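Local coordinates for protein ribonucleoside-diphosphate reductase (Pseudomonas aeruginosa, PDB 5IM3) that binds dATP as an allosteric enzyme and probably reduces ribonucleoside diphosphates to the deoxyribonucleotides needed for DNA synthesis, at residues Ile148-Ala153 against Asp194-Lys199; Ala204-Ala209 against Tyr221-Leu226; Ile487-Met492 against Lys566-Leu571; Ala737-Val742 against Met894-Gly899. All coordinates share one frame; numbering follows the deposited sequence.

Interaction 1: residues Ile148-Ala153 against Asp194-Lys199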
loop_
_atom_site.group_PDB
_atom_site.type_symbol
_atom_site.label_atom_id
_atom_site.label_comp_id
_atom_site.label_asym_id
_atom_site.label_seq_id
_atom_site.Cartn_x
_atom_site.Cartn_y
_atom_site.Cartn_z
ATOM N N ILE A 148 20.125 -61.981 19.872
ATOM C CA ILE A 148 20.470 -61.693 18.493
ATOM C C ILE A 148 21.936 -62.035 18.255
ATOM O O ILE A 148 22.787 -61.899 19.144
ATOM C CB ILE A 148 20.165 -60.216 18.182
ATOM C CG1 ILE A 148 18.651 -60.032 18.028
ATOM C CG2 ILE A 148 20.914 -59.737 16.936
ATOM C CD1 ILE A 148 18.182 -58.610 18.187
ATOM N N ARG A 149 22.231 -62.502 17.045
ATOM C CA ARG A 149 23.593 -62.804 16.628
ATOM C C ARG A 149 24.146 -61.611 15.857
ATOM O O ARG A 149 23.590 -61.221 14.823
ATOM C CB ARG A 149 23.631 -64.072 15.775
ATOM C CG ARG A 149 23.334 -65.341 16.561
ATOM C CD ARG A 149 23.050 -66.519 15.646
ATOM N NE ARG A 149 21.735 -66.422 15.018
ATOM C CZ ARG A 149 21.251 -67.308 14.153
ATOM N NH1 ARG A 149 21.973 -68.366 13.806
ATOM N NH2 ARG A 149 20.042 -67.138 13.635
ATOM N N ILE A 150 25.228 -61.030 16.365
ATOM C CA ILE A 150 25.843 -59.866 15.739
ATOM C C ILE A 150 26.689 -60.326 14.560
ATOM O O ILE A 150 27.544 -61.208 14.700
ATOM C CB ILE A 150 26.686 -59.084 16.760
ATOM C CG1 ILE A 150 25.841 -58.722 17.987
ATOM C CG2 ILE A 150 27.270 -57.828 16.127
ATOM C CD1 ILE A 150 24.586 -57.922 17.672
ATOM N N THR A 151 26.454 -59.727 13.395
ATOM C CA THR A 151 27.170 -60.091 12.181
ATOM C C THR A 151 28.482 -59.320 12.099
ATOM O O THR A 151 28.496 -58.088 12.191
ATOM C CB THR A 151 26.318 -59.809 10.941
ATOM O OG1 THR A 151 26.126 -58.397 10.795
ATOM C CG2 THR A 151 24.966 -60.489 11.055
ATOM N N ARG A 152 29.579 -60.052 11.923
ATOM C CA ARG A 152 30.899 -59.453 11.824
ATOM C C ARG A 152 31.173 -58.994 10.393
ATOM O O ARG A 152 30.529 -59.434 9.436
ATOM C CB ARG A 152 31.963 -60.452 12.283
ATOM C CG ARG A 152 33.391 -59.970 12.115
ATOM C CD ARG A 152 34.388 -60.883 12.799
ATOM N NE ARG A 152 35.726 -60.716 12.237
ATOM C CZ ARG A 152 36.505 -59.661 12.455
ATOM N NH1 ARG A 152 36.086 -58.665 13.225
ATOM N NH2 ARG A 152 37.707 -59.599 11.897
ATOM N N ALA A 153 32.144 -58.085 10.258
ATOM C CA ALA A 153 32.493 -57.543 8.947
ATOM C C ALA A 153 32.811 -58.652 7.949
ATOM O O ALA A 153 32.341 -58.628 6.806
ATOM C CB ALA A 153 33.679 -56.587 9.080
ATOM N N ASP A 194 17.625 -60.346 14.503
ATOM C CA ASP A 194 18.616 -61.386 14.274
ATOM C C ASP A 194 19.422 -61.060 13.023
ATOM O O ASP A 194 18.857 -60.881 11.939
ATOM C CB ASP A 194 17.938 -62.745 14.136
ATOM C CG ASP A 194 18.932 -63.885 14.053
ATOM O OD1 ASP A 194 19.967 -63.825 14.752
ATOM O OD2 ASP A 194 18.682 -64.840 13.289
ATOM N N GLY A 195 20.737 -60.974 13.173
ATOM C CA GLY A 195 21.607 -60.606 12.079
ATOM C C GLY A 195 21.997 -59.146 12.033
ATOM O O GLY A 195 22.351 -58.654 10.955
ATOM N N VAL A 196 21.934 -58.435 13.161
ATOM C CA VAL A 196 22.407 -57.059 13.208
ATOM C C VAL A 196 23.925 -57.040 13.074
ATOM O O VAL A 196 24.626 -57.956 13.521
ATOM C CB VAL A 196 21.951 -56.381 14.515
ATOM C CG1 VAL A 196 22.827 -55.180 14.859
ATOM C CG2 VAL A 196 20.501 -55.942 14.404
ATOM N N ALA A 197 24.439 -55.986 12.447
ATOM C CA ALA A 197 25.875 -55.760 12.382
ATOM C C ALA A 197 26.302 -54.868 13.538
ATOM O O ALA A 197 25.566 -53.963 13.945
ATOM C CB ALA A 197 26.264 -55.115 11.053
ATOM N N GLU A 198 27.498 -55.128 14.073
ATOM C CA GLU A 198 28.025 -54.274 15.127
ATOM C C GLU A 198 28.185 -52.832 14.662
ATOM O O GLU A 198 28.366 -51.941 15.500
ATOM C CB GLU A 198 29.360 -54.826 15.638
ATOM C CG GLU A 198 30.518 -54.712 14.656
ATOM C CD GLU A 198 31.378 -53.481 14.894
ATOM O OE1 GLU A 198 31.489 -53.041 16.059
ATOM O OE2 GLU A 198 31.946 -52.952 13.915
ATOM N N LYS A 199 28.115 -52.585 13.352
ATOM C CA LYS A 199 28.162 -51.219 12.840
ATOM C C LYS A 199 26.926 -50.434 13.258
ATOM O O LYS A 199 27.034 -49.355 13.853
ATOM C CB LYS A 199 28.294 -51.243 11.317
ATOM C CG LYS A 199 29.577 -51.878 10.806
ATOM C CD LYS A 199 30.763 -50.943 10.974
ATOM C CE LYS A 199 32.028 -51.533 10.370
ATOM N NZ LYS A 199 33.146 -50.549 10.343
#

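Interaction 2: residues Ala204-Ala209 against Tyr221-Leu226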
loop_
_atom_site.group_PDB
_atom_site.type_symbol
_atom_site.label_atom_id
_atom_site.label_comp_id
_atom_site.label_asym_id
_atom_site.label_seq_id
_atom_site.Cartn_x
_atom_site.Cartn_y
_atom_site.Cartn_z
ATOM N N ALA A 204 22.299 -47.539 16.679
ATOM C CA ALA A 204 21.038 -47.711 17.391
ATOM C C ALA A 204 21.143 -47.201 18.824
ATOM O O ALA A 204 20.202 -46.589 19.343
ATOM C CB ALA A 204 20.622 -49.181 17.371
ATOM N N LEU A 205 22.279 -47.446 19.480
ATOM C CA LEU A 205 22.504 -46.875 20.804
ATOM C C LEU A 205 22.527 -45.354 20.748
ATOM O O LEU A 205 21.997 -44.683 21.639
ATOM C CB LEU A 205 23.815 -47.402 21.390
ATOM C CG LEU A 205 23.693 -48.452 22.494
ATOM C CD1 LEU A 205 23.045 -49.724 21.973
ATOM C CD2 LEU A 205 25.062 -48.745 23.082
ATOM N N VAL A 206 23.140 -44.794 19.705
ATOM C CA VAL A 206 23.204 -43.344 19.573
ATOM C C VAL A 206 21.826 -42.777 19.260
ATOM O O VAL A 206 21.443 -41.722 19.779
ATOM C CB VAL A 206 24.240 -42.958 18.501
ATOM C CG1 VAL A 206 24.248 -41.451 18.264
ATOM C CG2 VAL A 206 25.625 -43.438 18.912
ATOM N N MET A 207 21.056 -43.468 18.418
ATOM C CA MET A 207 19.747 -42.958 18.019
ATOM C C MET A 207 18.842 -42.754 19.228
ATOM O O MET A 207 18.176 -41.719 19.352
ATOM C CB MET A 207 19.095 -43.913 17.017
ATOM C CG MET A 207 19.546 -43.712 15.577
ATOM S SD MET A 207 18.991 -42.141 14.891
ATOM C CE MET A 207 19.659 -42.234 13.231
ATOM N N THR A 208 18.804 -43.732 20.132
ATOM C CA THR A 208 17.963 -43.646 21.316
ATOM C C THR A 208 18.676 -42.994 22.494
ATOM O O THR A 208 18.178 -43.060 23.621
ATOM C CB THR A 208 17.461 -45.035 21.723
ATOM O OG1 THR A 208 18.481 -45.730 22.446
ATOM C CG2 THR A 208 17.069 -45.850 20.494
ATOM N N ALA A 209 19.829 -42.371 22.261
ATOM C CA ALA A 209 20.499 -41.570 23.275
ATOM C C ALA A 209 20.292 -40.079 23.065
ATOM O O ALA A 209 20.149 -39.337 24.040
ATOM C CB ALA A 209 21.999 -41.880 23.295
ATOM N N TYR A 221 26.117 -35.494 26.400
ATOM C CA TYR A 221 27.403 -36.097 26.736
ATOM C C TYR A 221 27.346 -37.610 26.584
ATOM O O TYR A 221 28.281 -38.227 26.063
ATOM C CB TYR A 221 27.810 -35.721 28.160
ATOM C CG TYR A 221 27.877 -34.234 28.422
ATOM C CD1 TYR A 221 28.915 -33.464 27.912
ATOM C CD2 TYR A 221 26.910 -33.604 29.193
ATOM C CE1 TYR A 221 28.982 -32.104 28.155
ATOM C CE2 TYR A 221 26.968 -32.245 29.441
ATOM C CZ TYR A 221 28.005 -31.502 28.921
ATOM O OH TYR A 221 28.064 -30.150 29.168
ATOM N N VAL A 222 26.247 -38.226 27.032
ATOM C CA VAL A 222 26.093 -39.672 26.898
ATOM C C VAL A 222 26.089 -40.069 25.430
ATOM O O VAL A 222 26.680 -41.083 25.042
ATOM C CB VAL A 222 24.808 -40.142 27.607
ATOM C CG1 VAL A 222 24.651 -41.654 27.483
ATOM C CG2 VAL A 222 24.809 -39.714 29.071
ATOM N N THR A 223 25.410 -39.284 24.594
ATOM C CA THR A 223 25.352 -39.592 23.169
ATOM C C THR A 223 26.742 -39.555 22.544
ATOM O O THR A 223 27.096 -40.431 21.747
ATOM C CB THR A 223 24.419 -38.611 22.462
ATOM O OG1 THR A 223 23.159 -38.568 23.145
ATOM C CG2 THR A 223 24.190 -39.032 21.022
ATOM N N ALA A 224 27.546 -38.550 22.902
ATOM C CA ALA A 224 28.896 -38.450 22.355
ATOM C C ALA A 224 29.768 -39.608 22.821
ATOM O O ALA A 224 30.545 -40.164 22.035
ATOM C CB ALA A 224 29.525 -37.116 22.755
ATOM N N ARG A 225 29.655 -39.988 24.095
ATOM C CA ARG A 225 30.492 -41.061 24.621
ATOM C C ARG A 225 30.161 -42.398 23.971
ATOM O O ARG A 225 31.054 -43.235 23.795
ATOM C CB ARG A 225 30.340 -41.138 26.138
ATOM C CG ARG A 225 30.832 -39.889 26.844
ATOM C CD ARG A 225 30.498 -39.904 28.319
ATOM N NE ARG A 225 30.712 -38.599 28.933
ATOM C CZ ARG A 225 30.535 -38.340 30.224
ATOM N NH1 ARG A 225 30.140 -39.297 31.056
ATOM N NH2 ARG A 225 30.754 -37.117 30.685
ATOM N N LEU A 226 28.899 -42.612 23.599
ATOM C CA LEU A 226 28.534 -43.838 22.898
ATOM C C LEU A 226 29.089 -43.847 21.479
ATOM O O LEU A 226 29.633 -44.862 21.025
ATOM C CB LEU A 226 27.014 -43.999 22.888
ATOM C CG LEU A 226 26.366 -44.178 24.266
ATOM C CD1 LEU A 226 24.848 -44.105 24.171
ATOM C CD2 LEU A 226 26.801 -45.492 24.899
#

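Interaction 3: residues Ile487-Met492 against Lys566-Leu571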
loop_
_atom_site.group_PDB
_atom_site.type_symbol
_atom_site.label_atom_id
_atom_site.label_comp_id
_atom_site.label_asym_id
_atom_site.label_seq_id
_atom_site.Cartn_x
_atom_site.Cartn_y
_atom_site.Cartn_z
ATOM N N ILE A 487 34.119 4.910 7.636
ATOM C CA ILE A 487 33.441 6.170 7.937
ATOM C C ILE A 487 34.378 7.051 8.758
ATOM O O ILE A 487 34.771 6.650 9.863
ATOM C CB ILE A 487 32.124 5.936 8.687
ATOM C CG1 ILE A 487 31.247 4.937 7.928
ATOM C CG2 ILE A 487 31.382 7.263 8.869
ATOM C CD1 ILE A 487 30.041 4.466 8.717
ATOM N N PRO A 488 34.735 8.245 8.284
ATOM C CA PRO A 488 35.483 9.177 9.135
ATOM C C PRO A 488 34.585 9.818 10.181
ATOM O O PRO A 488 33.381 9.991 9.980
ATOM C CB PRO A 488 36.011 10.225 8.145
ATOM C CG PRO A 488 35.759 9.664 6.773
ATOM C CD PRO A 488 34.594 8.751 6.909
ATOM N N ASP A 489 35.197 10.183 11.311
ATOM C CA ASP A 489 34.457 10.863 12.371
ATOM C C ASP A 489 33.762 12.111 11.844
ATOM O O ASP A 489 32.648 12.437 12.270
ATOM C CB ASP A 489 35.400 11.233 13.518
ATOM C CG ASP A 489 35.654 10.077 14.468
ATOM O OD1 ASP A 489 35.244 8.940 14.154
ATOM O OD2 ASP A 489 36.268 10.307 15.530
ATOM N N LEU A 490 34.406 12.822 10.915
ATOM C CA LEU A 490 33.861 14.088 10.442
ATOM C C LEU A 490 32.494 13.895 9.800
ATOM O O LEU A 490 31.610 14.745 9.945
ATOM C CB LEU A 490 34.829 14.740 9.455
ATOM C CG LEU A 490 34.473 16.147 8.979
ATOM C CD1 LEU A 490 34.465 17.124 10.140
ATOM C CD2 LEU A 490 35.453 16.598 7.915
ATOM N N PHE A 491 32.298 12.783 9.089
ATOM C CA PHE A 491 30.995 12.528 8.485
ATOM C C PHE A 491 29.917 12.415 9.556
ATOM O O PHE A 491 28.853 13.033 9.449
ATOM C CB PHE A 491 31.033 11.262 7.631
ATOM C CG PHE A 491 29.680 10.843 7.122
ATOM C CD1 PHE A 491 29.088 11.504 6.057
ATOM C CD2 PHE A 491 28.994 9.799 7.717
ATOM C CE1 PHE A 491 27.839 11.125 5.594
ATOM C CE2 PHE A 491 27.743 9.417 7.258
ATOM C CZ PHE A 491 27.168 10.081 6.193
ATOM N N MET A 492 30.178 11.624 10.600
ATOM C CA MET A 492 29.223 11.513 11.696
ATOM C C MET A 492 28.996 12.863 12.365
ATOM O O MET A 492 27.872 13.184 12.764
ATOM C CB MET A 492 29.712 10.487 12.717
ATOM C CG MET A 492 29.909 9.084 12.157
ATOM S SD MET A 492 28.415 8.363 11.456
ATOM C CE MET A 492 27.314 8.391 12.875
ATOM N N LYS A 566 36.685 4.786 10.859
ATOM C CA LYS A 566 38.086 4.856 10.466
ATOM C C LYS A 566 38.958 5.461 11.561
ATOM O O LYS A 566 40.078 4.993 11.798
ATOM C CB LYS A 566 38.193 5.666 9.170
ATOM C CG LYS A 566 39.551 6.280 8.868
ATOM C CD LYS A 566 39.463 7.170 7.646
ATOM C CE LYS A 566 40.796 7.817 7.335
ATOM N NZ LYS A 566 40.637 8.960 6.392
ATOM N N ASP A 567 38.473 6.498 12.230
ATOM C CA ASP A 567 39.326 7.295 13.104
ATOM C C ASP A 567 39.634 6.603 14.429
ATOM O O ASP A 567 40.794 6.629 14.868
ATOM C CB ASP A 567 38.685 8.664 13.330
ATOM C CG ASP A 567 38.778 9.552 12.097
ATOM O OD1 ASP A 567 39.840 9.545 11.437
ATOM O OD2 ASP A 567 37.791 10.245 11.775
ATOM N N PRO A 568 38.664 5.983 15.110
ATOM C CA PRO A 568 39.033 5.191 16.296
ATOM C C PRO A 568 39.950 4.021 15.968
ATOM O O PRO A 568 40.816 3.682 16.783
ATOM C CB PRO A 568 37.679 4.727 16.859
ATOM C CG PRO A 568 36.689 4.949 15.777
ATOM C CD PRO A 568 37.202 6.102 14.969
ATOM N N CYS A 569 39.800 3.402 14.792
ATOM C CA CYS A 569 40.715 2.331 14.403
ATOM C C CYS A 569 42.143 2.835 14.244
ATOM O O CYS A 569 43.094 2.082 14.480
ATOM C CB CYS A 569 40.257 1.681 13.096
ATOM S SG CYS A 569 38.730 0.732 13.202
ATOM N N ASN A 570 42.319 4.091 13.835
ATOM C CA ASN A 570 43.657 4.619 13.588
ATOM C C ASN A 570 44.239 5.322 14.806
ATOM O O ASN A 570 45.416 5.129 15.126
ATOM C CB ASN A 570 43.640 5.587 12.399
ATOM C CG ASN A 570 43.803 4.880 11.069
ATOM O OD1 ASN A 570 44.915 4.536 10.671
ATOM N ND2 ASN A 570 42.694 4.665 10.370
ATOM N N LEU A 571 43.435 6.139 15.491
ATOM C CA LEU A 571 43.931 6.871 16.650
ATOM C C LEU A 571 44.310 5.937 17.791
ATOM O O LEU A 571 45.176 6.277 18.603
ATOM C CB LEU A 571 42.880 7.878 17.118
ATOM C CG LEU A 571 42.679 9.082 16.197
ATOM C CD1 LEU A 571 41.404 9.825 16.543
ATOM C CD2 LEU A 571 43.874 10.014 16.290
HETATM O O HOH W 1 35.611 7.213 12.155
HETATM O O HOH W 2 37.404 12.575 10.751
#

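Interaction 4: residues Ala737-Val742 against Met894-Gly899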
loop_
_atom_site.group_PDB
_atom_site.type_symbol
_atom_site.label_atom_id
_atom_site.label_comp_id
_atom_site.label_asym_id
_atom_site.label_seq_id
_atom_site.Cartn_x
_atom_site.Cartn_y
_atom_site.Cartn_z
ATOM N N ALA A 737 34.293 15.858 23.507
ATOM C CA ALA A 737 33.252 15.261 24.335
ATOM C C ALA A 737 31.860 15.484 23.761
ATOM O O ALA A 737 30.928 14.759 24.127
ATOM C CB ALA A 737 33.326 15.822 25.756
ATOM N N LYS A 738 31.696 16.466 22.872
ATOM C CA LYS A 738 30.396 16.714 22.260
ATOM C C LYS A 738 29.941 15.550 21.391
ATOM O O LYS A 738 28.739 15.411 21.142
ATOM C CB LYS A 738 30.453 18.001 21.432
ATOM C CG LYS A 738 29.099 18.500 20.933
ATOM C CD LYS A 738 29.157 19.970 20.511
ATOM C CE LYS A 738 29.273 20.136 19.004
ATOM N NZ LYS A 738 28.024 19.726 18.301
ATOM N N TYR A 739 30.869 14.706 20.935
ATOM C CA TYR A 739 30.550 13.632 20.005
ATOM C C TYR A 739 30.918 12.241 20.505
ATOM O O TYR A 739 30.694 11.267 19.778
ATOM C CB TYR A 739 31.254 13.873 18.665
ATOM C CG TYR A 739 30.920 15.194 18.014
ATOM C CD1 TYR A 739 29.716 15.380 17.349
ATOM C CD2 TYR A 739 31.818 16.250 18.053
ATOM C CE1 TYR A 739 29.414 16.587 16.749
ATOM C CE2 TYR A 739 31.524 17.457 17.457
ATOM C CZ TYR A 739 30.323 17.622 16.805
ATOM O OH TYR A 739 30.035 18.828 16.214
ATOM N N ILE A 740 31.479 12.108 21.704
ATOM C CA ILE A 740 31.840 10.793 22.225
ATOM C C ILE A 740 31.762 10.825 23.743
ATOM O O ILE A 740 32.173 11.797 24.383
ATOM C CB ILE A 740 33.244 10.356 21.754
ATOM C CG1 ILE A 740 33.609 8.989 22.345
ATOM C CG2 ILE A 740 34.286 11.403 22.132
ATOM C CD1 ILE A 740 34.869 8.377 21.745
ATOM N N GLU A 741 31.234 9.746 24.312
ATOM C CA GLU A 741 31.176 9.579 25.759
ATOM C C GLU A 741 31.297 8.096 26.060
ATOM O O GLU A 741 30.486 7.300 25.580
ATOM C CB GLU A 741 29.877 10.146 26.330
ATOM C CG GLU A 741 29.737 9.976 27.830
ATOM C CD GLU A 741 28.515 10.676 28.380
ATOM O OE1 GLU A 741 28.405 11.908 28.199
ATOM O OE2 GLU A 741 27.661 9.994 28.982
ATOM N N VAL A 742 32.308 7.728 26.840
ATOM C CA VAL A 742 32.567 6.335 27.176
ATOM C C VAL A 742 33.022 6.266 28.626
ATOM O O VAL A 742 33.711 7.166 29.117
ATOM C CB VAL A 742 33.612 5.708 26.225
ATOM C CG1 VAL A 742 34.876 6.541 26.183
ATOM C CG2 VAL A 742 33.929 4.271 26.627
ATOM N N MET A 894 24.508 5.798 18.476
ATOM C CA MET A 894 24.991 5.386 19.790
ATOM C C MET A 894 26.280 4.584 19.675
ATOM O O MET A 894 27.214 4.781 20.461
ATOM C CB MET A 894 23.910 4.572 20.504
ATOM C CG MET A 894 24.320 4.016 21.862
ATOM S SD MET A 894 23.076 2.904 22.553
ATOM C CE MET A 894 23.840 2.488 24.118
ATOM N N ALA A 895 26.345 3.667 18.707
ATOM C CA ALA A 895 27.556 2.875 18.515
ATOM C C ALA A 895 28.768 3.769 18.291
ATOM O O ALA A 895 29.839 3.536 18.867
ATOM C CB ALA A 895 27.374 1.919 17.336
ATOM N N TRP A 896 28.619 4.794 17.453
ATOM C CA TRP A 896 29.703 5.744 17.231
ATOM C C TRP A 896 29.943 6.596 18.471
ATOM O O TRP A 896 31.089 6.808 18.885
ATOM C CB TRP A 896 29.370 6.620 16.021
ATOM C CG TRP A 896 30.398 7.655 15.704
ATOM C CD1 TRP A 896 31.644 7.445 15.190
ATOM C CD2 TRP A 896 30.262 9.070 15.862
ATOM N NE1 TRP A 896 32.296 8.643 15.025
ATOM C CE2 TRP A 896 31.468 9.656 15.430
ATOM C CE3 TRP A 896 29.237 9.899 16.329
ATOM C CZ2 TRP A 896 31.679 11.032 15.454
ATOM C CZ3 TRP A 896 29.448 11.260 16.353
ATOM C CH2 TRP A 896 30.659 11.815 15.911
ATOM N N PHE A 897 28.866 7.088 19.081
ATOM C CA PHE A 897 28.991 7.950 20.253
ATOM C C PHE A 897 29.697 7.241 21.405
ATOM O O PHE A 897 30.305 7.899 22.257
ATOM C CB PHE A 897 27.600 8.430 20.678
ATOM C CG PHE A 897 27.613 9.522 21.707
ATOM C CD1 PHE A 897 28.018 10.804 21.374
ATOM C CD2 PHE A 897 27.196 9.273 23.004
ATOM C CE1 PHE A 897 28.023 11.811 22.320
ATOM C CE2 PHE A 897 27.199 10.275 23.951
ATOM C CZ PHE A 897 27.614 11.545 23.609
ATOM N N ARG A 898 29.638 5.909 21.446
ATOM C CA ARG A 898 30.211 5.134 22.543
ATOM C C ARG A 898 31.598 4.589 22.221
ATOM O O ARG A 898 32.086 3.698 22.924
ATOM C CB ARG A 898 29.274 3.986 22.925
ATOM C CG ARG A 898 27.952 4.434 23.518
ATOM C CD ARG A 898 28.162 5.132 24.852
ATOM N NE ARG A 898 26.942 5.735 25.369
ATOM C CZ ARG A 898 26.894 6.489 26.461
ATOM N NH1 ARG A 898 27.999 6.724 27.156
ATOM N NH2 ARG A 898 25.740 7.006 26.859
ATOM N N GLY A 899 32.240 5.102 21.177
ATOM C CA GLY A 899 33.619 4.754 20.913
ATOM C C GLY A 899 33.837 3.393 20.298
ATOM O O GLY A 899 34.946 2.859 20.389
#

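Interaction 1: residues Ile148-Ala153 against Asp194-Lys199
Ile-148 to Thr-151 and Asp-194 to Ala-197 meet as an edge strand against a nearly extended loop, at the surface of the second ATP cone. A single beta bridge, Thr-151 with Ala-197, joins them: Thr-151 N lies 2.5 Å from Val-196 O with a nearly straight N-H...O, though the length is too short to be trusted exactly. A side-on, two-nitrogen salt bridge from Arg-149 to Asp-194 lies at one end of the contact. Its NE reaches OD1 of Asp-194 at 3.2 Å while NH2 of Arg-149 holds OD2 of Asp-194 at 2.7 Å, each oxygen offering its syn lone pair. The guanidinium and carboxylate planes lie 5° apart. A bend at chi3 (-74°) of Arg-149 turns the guanidinium edge, NE and NH2, to the carboxylate. Gly-195, with positive phi, turns the chain here and gives a weak bond from its N to Arg-149 O (3.3 Å). On the apolar side the side chains of Ile-150 and Glu-198 cross at about a right angle, CG2 of Ile-150 3.7 Å from CB of Glu-198, and Ile-148 CG2 lies by Val-196 CB. Strand 149-151 is hairpin partner to strand 157-159, whose Leu-157 touches Arg-149 and Thr-151, while the loop residues run directly into helix 198-210.

Interaction 2: residues Ala204-Ala209 against Tyr221-Leu226
Leu-226 CD1 rests on Ala-209 CB at 3.7 Å, and its other methyl, CD2, meets Leu-205 CD2 at 4.1 Å, so one leucine spans a full helical turn of the facing helix. The two leucines cross at about a right angle. Beside them Val-206 CG1 touches Thr-223 CG2 at 3.7 Å; both methyls stand anti to their own backbone N (chi1 175° for Val-206), which turns each methyl toward the other helix. Thr-223 OG1 lies 3.2 Å from Ala-209 O, but its hydrogen bond goes to Tyr-219 O, one turn back in its own helix, and the contact across is apolar in character. The small Ala-209 allows a close approach, its CA 5.2 Å from the CA of Thr-223. With segment axes 9.0 Å apart and directions 173° from parallel, this is an antiparallel helical hairpin, two members of the helical bundle beneath the strand hairpin of an ATP cone. Farther out, helix 162-173 packs on both leucines, Leu-165, Ile-168 and Ile-169 touching Leu-205 and Ala-172 touching Leu-226. Tyr-297 of helix 297-307 touches both Val-206 and Thr-223, and Asn-202 ND2 bonds Leu-226 O.

Interaction 3: residues Ile487-Met492 against Lys566-Leu571
The carboxylates of Asp-489 and Asp-567 stand almost perpendicular, their planes 84° apart, with Asp-489 OD1 and Asp-567 OD2 separated by 3.7 Å. The group of Asp-567 is met by the amide of Asp-489 on the anti side of OD2, tilted from the carboxylate plane, with Asp-567 OD2 to Asp-489 N only 2.6 Å. Water 2 donates to the same oxygen and accepts from Leu-490 N. Asp-489 OD1, in turn, receives a hydrogen from water 1 at 2.7 Å and lies against Pro-568 CD at 3.5 Å, and Trp-896 NE1 is a further donor to OD1. Asp-567 CG stands anti to its carbonyl carbon (chi1 -73°), which swings the acid across the start of helix 489-496, just after the N-cap residue Pro-488.

The backbones are joined directly as well: Lys-566 N gives a nearly straight bond to Ile-487 O (2.9 Å), approaching from above the carbonyl plane, and water 1 bridges Ile-487 O, Asp-489 OD1 and Asp-567 N. The site lies where parallel neighbouring strands 482-487 and 562-565 of the alpha-beta barrel give way to their helices. Outer partners fix the ends: Asp-489 OD2 pairs with Arg-735, Asp-567 OD1 with Gly-517 N, and the extended Lys-566 side chain with Glu-455.

Two buried acids this close would normally repel. Here the amides of a helix start, the waters and the arginine pairing probably offset the charge, consistent with both carboxylates being ionised; that both oxygens of each acid are bonded argues for fixed orientations.

Interaction 4: residues Ala737-Val742 against Met894-Gly899
Phe-897 and Trp-896 both hold CG anti to the backbone N (chi1 -169° and 179°), sending their rings from the end of helix 885-897 to the loop 737-742. The Phe-897 ring lies with one face against the loop backbone: Glu-741 N sits 4.0 Å above its plane, over the centre, while Lys-738 O meets its edge. Glu-741 CB adds a contact at 3.6 Å to Phe-897 CE2. The Trp-896 ring takes Tyr-739 O over one face, offset toward the rim, and its CH2 touches Tyr-739 CB at 3.5 Å; the two side chains run alongside each other and point the same way.

The helix ends in a Schellman motif, with Gly-899 as its positive-phi C-prime residue, Gly-899 N bonding Trp-896 O and Leu-900 N bonding Ala-895 O. Phe-897 O, in the last turn, faces the loop instead: Glu-741 N binds it at 2.9 Å, almost in line with the carbonyl bond, and Ile-740 CA adds a CH contact to the same oxygen at 3.3 Å. Arg-898 bends at chi2 (-65°) and returns beside Glu-741, its NH1 making a weak bond to Glu-741 O (3.0 Å) and a long ion pair to Glu-741 OE2 (3.8 Å). The firmer partner of this arginine is Glu-861 of helix 856-866. Trp-896 is also fixed from beyond the contact: its NE1 bonds Asp-489 OD1, Arg-735 makes a cation-pi contact with it, and Phe-496 meets its ring edge-to-face. Tyr-739 OH bonds Asp-497 OD2.

How the interactions relate
From the N terminus, interaction 1 closes first, bringing strand 149-151 back to the chain after 40 intervening residues of the second ATP cone. Interaction 2 follows at once on the same helix 198-210 and closes a short hairpin with helix 219-239; the two centres lie 19 Å apart. Far along, interaction 3 closes a 73-residue excursion between barrel strands, and interaction 4 joins the loop after helix 724-735 to helix 885-897, over 151 residues. The four run in series, neither nesting nor crossing. Centres of interactions 2 and 3 are 53 Å apart, but interactions 3 and 4 touch, Asp-489 OD1 lying 3.1 Å from Trp-896 NE1, and Arg-735 serves both.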